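Local structure of ThiS/MoaD family protein (Amycolatopsis orientalis, 4N6E) at residues Ala2-Thr13 with Lys19-Ile31. The protein is a small sulfur carrier protein that binds the thiosugar synthase BexX and probably delivers sulfur to it for 2-thiosugar biosynthesis. Numbering follows the deposited sequence.
Sequences AVTVSIPTILRT and KSVEAKGATVLEI
Val5 and Val21 face each other across two antiparallel strands, 3-6 and 20-23, and their backbones bond in both directions: Val5 N reaches Val21 O at 2.8 Å, and Val21 N returns to Val5 O at 3.0 Å. Toward the Ala2 end, Val3 N donates almost straight to Ala23 O (2.8 Å, 170° at the hydrogen); toward the other end, Ile7 N makes a weak bond to Lys19 O. On the face that carries Val3, Val5, Val21 and Ala23, Val5 CB rests against Val21 CG2. The CG2 branches of Val3 and Val5, each anti to its own carbonyl carbon, meet Ile31 at two points: Val3 CG2 touches CD1, and Val5 CG2 lies 3.8 Å from Ile31 CG2. On the face of Thr4 and Glu22, the Glu22 chain, bent at chi2 (-64°), folds its carboxylate back so that OE2 sits 3.4 Å from Thr4 CB.

Beyond the strands, the Arg12 guanidinium is sandwiched between Lys19 CB on one face and Thr9 OG1 on the opposite one, while NE bonds Ile7 O at 3.3 Å, in the guanidinium plane. A leucine in place of Arg12 would probably leave Ile7 O without this donor and Lys19 CB without its flat cover. A capping box of Thr27 and Glu30 starts helix 28-38, which carries Ile31. The late strand 80-88 pairs in parallel with 3-6 on the side away from 20-23. Strands 3-6 and 20-23 with helix 28-38 form the hairpin-then-helix opening of the ubiquitin-like beta-grasp fold.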
loop_
_atom_site.group_PDB
_atom_site.type_symbol
_atom_site.label_atom_id
_atom_site.label_comp_id
_atom_site.label_asym_id
_atom_site.label_seq_id
_atom_site.Cartn_x
_atom_site.Cartn_y
_atom_site.Cartn_z
ATOM N N ALA B 2 -2.049 -59.329 13.577
ATOM C CA ALA B 2 -1.149 -58.544 12.683
ATOM C C ALA B 2 -0.939 -57.137 13.235
ATOM O O ALA B 2 -1.526 -56.760 14.254
ATOM C CB ALA B 2 -1.722 -58.486 11.272
ATOM N N VAL B 3 -0.088 -56.374 12.555
ATOM C CA VAL B 3 0.194 -54.995 12.926
ATOM C C VAL B 3 -0.481 -54.093 11.906
ATOM O O VAL B 3 -0.115 -54.104 10.724
ATOM C CB VAL B 3 1.709 -54.714 12.927
ATOM C CG1 VAL B 3 2.018 -53.434 13.687
ATOM C CG2 VAL B 3 2.463 -55.886 13.535
ATOM N N THR B 4 -1.468 -53.321 12.358
ATOM C CA THR B 4 -2.165 -52.383 11.473
ATOM C C THR B 4 -1.368 -51.063 11.320
ATOM O O THR B 4 -1.075 -50.378 12.300
ATOM C CB THR B 4 -3.639 -52.159 11.914
ATOM O OG1 THR B 4 -4.267 -51.204 11.048
ATOM C CG2 THR B 4 -3.757 -51.698 13.385
ATOM N N VAL B 5 -1.014 -50.732 10.075
ATOM C CA VAL B 5 -0.130 -49.603 9.755
ATOM C C VAL B 5 -0.900 -48.463 9.083
ATOM O O VAL B 5 -1.433 -48.655 8.003
ATOM C CB VAL B 5 0.983 -50.058 8.790
ATOM C CG1 VAL B 5 1.844 -48.890 8.332
ATOM C CG2 VAL B 5 1.845 -51.123 9.444
ATOM N N SER B 6 -0.933 -47.279 9.701
ATOM C CA SER B 6 -1.618 -46.106 9.121
ATOM C C SER B 6 -0.744 -45.316 8.132
ATOM O O SER B 6 0.335 -44.826 8.486
ATOM C CB SER B 6 -2.103 -45.170 10.223
ATOM O OG SER B 6 -3.083 -45.806 11.023
ATOM N N ILE B 7 -1.223 -45.188 6.894
ATOM C CA ILE B 7 -0.514 -44.421 5.870
ATOM C C ILE B 7 -1.121 -43.024 5.828
ATOM O O ILE B 7 -2.347 -42.894 5.868
ATOM C CB ILE B 7 -0.642 -45.053 4.465
ATOM C CG1 ILE B 7 -0.534 -46.579 4.535
ATOM C CG2 ILE B 7 0.416 -44.491 3.520
ATOM C CD1 ILE B 7 0.744 -47.093 5.170
ATOM N N PRO B 8 -0.277 -41.978 5.769
ATOM C CA PRO B 8 -0.798 -40.632 5.537
ATOM C C PRO B 8 -1.132 -40.372 4.053
ATOM O O PRO B 8 -0.402 -40.807 3.149
ATOM C CB PRO B 8 0.345 -39.734 6.004
ATOM C CG PRO B 8 1.560 -40.530 5.710
ATOM C CD PRO B 8 1.182 -41.966 5.964
ATOM N N THR B 9 -2.233 -39.652 3.837
ATOM C CA THR B 9 -2.769 -39.344 2.508
ATOM C C THR B 9 -1.701 -39.189 1.435
ATOM O O THR B 9 -1.792 -39.780 0.352
ATOM C CB THR B 9 -3.629 -38.065 2.563
ATOM O OG1 THR B 9 -4.651 -38.225 3.557
ATOM C CG2 THR B 9 -4.293 -37.778 1.211
ATOM N N ILE B 10 -0.668 -38.427 1.766
ATOM C CA ILE B 10 0.333 -37.996 0.796
ATOM C C ILE B 10 1.164 -39.176 0.262
ATOM O O ILE B 10 1.737 -39.084 -0.821
ATOM C CB ILE B 10 1.263 -36.894 1.379
ATOM C CG1 ILE B 10 0.488 -35.915 2.302
ATOM C CG2 ILE B 10 1.935 -36.114 0.244
ATOM C CD1 ILE B 10 0.460 -36.246 3.790
ATOM N N LEU B 11 1.205 -40.282 1.014
ATOM C CA LEU B 11 1.960 -41.488 0.626
ATOM C C LEU B 11 1.090 -42.644 0.114
ATOM O O LEU B 11 1.614 -43.669 -0.329
ATOM C CB LEU B 11 2.776 -41.983 1.818
ATOM C CG LEU B 11 3.867 -41.048 2.330
ATOM C CD1 LEU B 11 4.348 -41.505 3.697
ATOM C CD2 LEU B 11 5.029 -40.997 1.351
ATOM N N ARG B 12 -0.228 -42.471 0.158
ATOM C CA ARG B 12 -1.159 -43.500 -0.303
ATOM C C ARG B 12 -1.038 -43.807 -1.814
ATOM O O ARG B 12 -1.576 -44.805 -2.291
ATOM C CB ARG B 12 -2.597 -43.116 0.075
ATOM C CG ARG B 12 -2.795 -42.937 1.573
ATOM C CD ARG B 12 -4.230 -42.609 1.962
ATOM N NE ARG B 12 -4.318 -42.191 3.368
ATOM C CZ ARG B 12 -5.383 -41.627 3.945
ATOM N NH1 ARG B 12 -5.344 -41.293 5.229
ATOM N NH2 ARG B 12 -6.497 -41.403 3.259
ATOM N N THR B 13 -0.332 -42.956 -2.559
ATOM C CA THR B 13 0.088 -43.274 -3.926
ATOM C C THR B 13 0.734 -44.660 -3.981
ATOM O O THR B 13 0.401 -45.466 -4.848
ATOM C CB THR B 13 1.115 -42.246 -4.465
ATOM O OG1 THR B 13 0.809 -40.940 -3.966
ATOM C CG2 THR B 13 1.120 -42.217 -5.995
ATOM N N LYS B 19 -5.671 -46.310 3.044
ATOM C CA LYS B 19 -5.232 -45.530 4.203
ATOM C C LYS B 19 -4.724 -46.401 5.356
ATOM O O LYS B 19 -4.448 -45.900 6.450
ATOM C CB LYS B 19 -6.347 -44.590 4.677
ATOM C CG LYS B 19 -7.502 -45.206 5.458
ATOM C CD LYS B 19 -8.466 -44.099 5.896
ATOM C CE LYS B 19 -9.326 -44.484 7.094
ATOM N NZ LYS B 19 -10.503 -45.300 6.694
ATOM N N SER B 20 -4.586 -47.698 5.096
ATOM C CA SER B 20 -4.175 -48.657 6.106
ATOM C C SER B 20 -3.684 -49.936 5.434
ATOM O O SER B 20 -4.206 -50.325 4.391
ATOM C CB SER B 20 -5.352 -48.971 7.028
ATOM O OG SER B 20 -5.142 -50.197 7.693
ATOM N N VAL B 21 -2.672 -50.573 6.018
ATOM C CA VAL B 21 -2.223 -51.885 5.560
ATOM C C VAL B 21 -1.911 -52.815 6.733
ATOM O O VAL B 21 -1.617 -52.363 7.842
ATOM C CB VAL B 21 -0.991 -51.803 4.630
ATOM C CG1 VAL B 21 -1.251 -50.855 3.468
ATOM C CG2 VAL B 21 0.253 -51.384 5.392
ATOM N N GLU B 22 -1.990 -54.117 6.466
ATOM C CA GLU B 22 -1.654 -55.144 7.442
ATOM C C GLU B 22 -0.208 -55.576 7.260
ATOM O O GLU B 22 0.345 -55.491 6.158
ATOM C CB GLU B 22 -2.578 -56.350 7.284
ATOM C CG GLU B 22 -4.023 -56.080 7.656
ATOM C CD GLU B 22 -4.183 -55.740 9.123
ATOM O OE1 GLU B 22 -4.427 -56.663 9.928
ATOM O OE2 GLU B 22 -4.040 -54.550 9.472
ATOM N N ALA B 23 0.404 -56.031 8.349
ATOM C CA ALA B 23 1.798 -56.464 8.305
ATOM C C ALA B 23 2.214 -57.321 9.509
ATOM O O ALA B 23 1.474 -57.465 10.495
ATOM C CB ALA B 23 2.715 -55.253 8.170
ATOM N N LYS B 24 3.414 -57.887 9.388
ATOM C CA LYS B 24 3.994 -58.774 10.391
ATOM C C LYS B 24 5.467 -58.424 10.586
ATOM O O LYS B 24 6.200 -58.182 9.612
ATOM C CB LYS B 24 3.869 -60.239 9.946
ATOM C CG LYS B 24 2.451 -60.785 9.997
ATOM C CD LYS B 24 2.325 -62.134 9.297
ATOM C CE LYS B 24 0.865 -62.534 9.105
ATOM N NZ LYS B 24 0.100 -62.573 10.387
ATOM N N GLY B 25 5.889 -58.411 11.849
ATOM C CA GLY B 25 7.269 -58.085 12.209
ATOM C C GLY B 25 7.424 -57.771 13.685
ATOM O O GLY B 25 6.440 -57.519 14.391
ATOM N N ALA B 26 8.667 -57.787 14.153
ATOM C CA ALA B 26 8.965 -57.574 15.571
ATOM C C ALA B 26 9.623 -56.220 15.832
ATOM O O ALA B 26 9.383 -55.627 16.876
ATOM C CB ALA B 26 9.841 -58.700 16.103
ATOM N N THR B 27 10.468 -55.761 14.909
ATOM C CA THR B 27 11.022 -54.418 14.966
ATOM C C THR B 27 10.239 -53.503 14.023
ATOM O O THR B 27 9.391 -53.960 13.264
ATOM C CB THR B 27 12.512 -54.379 14.564
ATOM O OG1 THR B 27 12.665 -54.843 13.218
ATOM C CG2 THR B 27 13.364 -55.226 15.502
ATOM N N VAL B 28 10.520 -52.204 14.091
ATOM C CA VAL B 28 9.935 -51.243 13.170
ATOM C C VAL B 28 10.400 -51.559 11.759
ATOM O O VAL B 28 9.614 -51.486 10.821
ATOM C CB VAL B 28 10.339 -49.791 13.528
ATOM C CG1 VAL B 28 10.045 -48.829 12.381
ATOM C CG2 VAL B 28 9.623 -49.340 14.787
ATOM N N LEU B 29 11.683 -51.900 11.627
ATOM C CA LEU B 29 12.312 -52.106 10.326
ATOM C C LEU B 29 11.788 -53.351 9.615
ATOM O O LEU B 29 11.749 -53.401 8.382
ATOM C CB LEU B 29 13.831 -52.195 10.480
ATOM C CG LEU B 29 14.656 -52.541 9.237
ATOM C CD1 LEU B 29 14.373 -51.579 8.091
ATOM C CD2 LEU B 29 16.142 -52.546 9.581
ATOM N N GLU B 30 11.396 -54.354 10.391
ATOM C CA GLU B 30 10.752 -55.533 9.827
ATOM C C GLU B 30 9.374 -55.155 9.293
ATOM O O GLU B 30 8.994 -55.599 8.214
ATOM C CB GLU B 30 10.652 -56.669 10.859
ATOM C CG GLU B 30 11.995 -57.334 11.161
ATOM C CD GLU B 30 11.884 -58.532 12.092
ATOM O OE1 GLU B 30 10.960 -58.576 12.939
ATOM O OE2 GLU B 30 12.734 -59.437 11.972
ATOM N N ILE B 31 8.643 -54.327 10.034
ATOM C CA ILE B 31 7.317 -53.862 9.600
ATOM C C ILE B 31 7.406 -53.019 8.326
ATOM O O ILE B 31 6.467 -52.983 7.528
ATOM C CB ILE B 31 6.612 -53.024 10.687
ATOM C CG1 ILE B 31 6.349 -53.872 11.935
ATOM C CG2 ILE B 31 5.306 -52.437 10.166
ATOM C CD1 ILE B 31 5.207 -54.860 11.805
#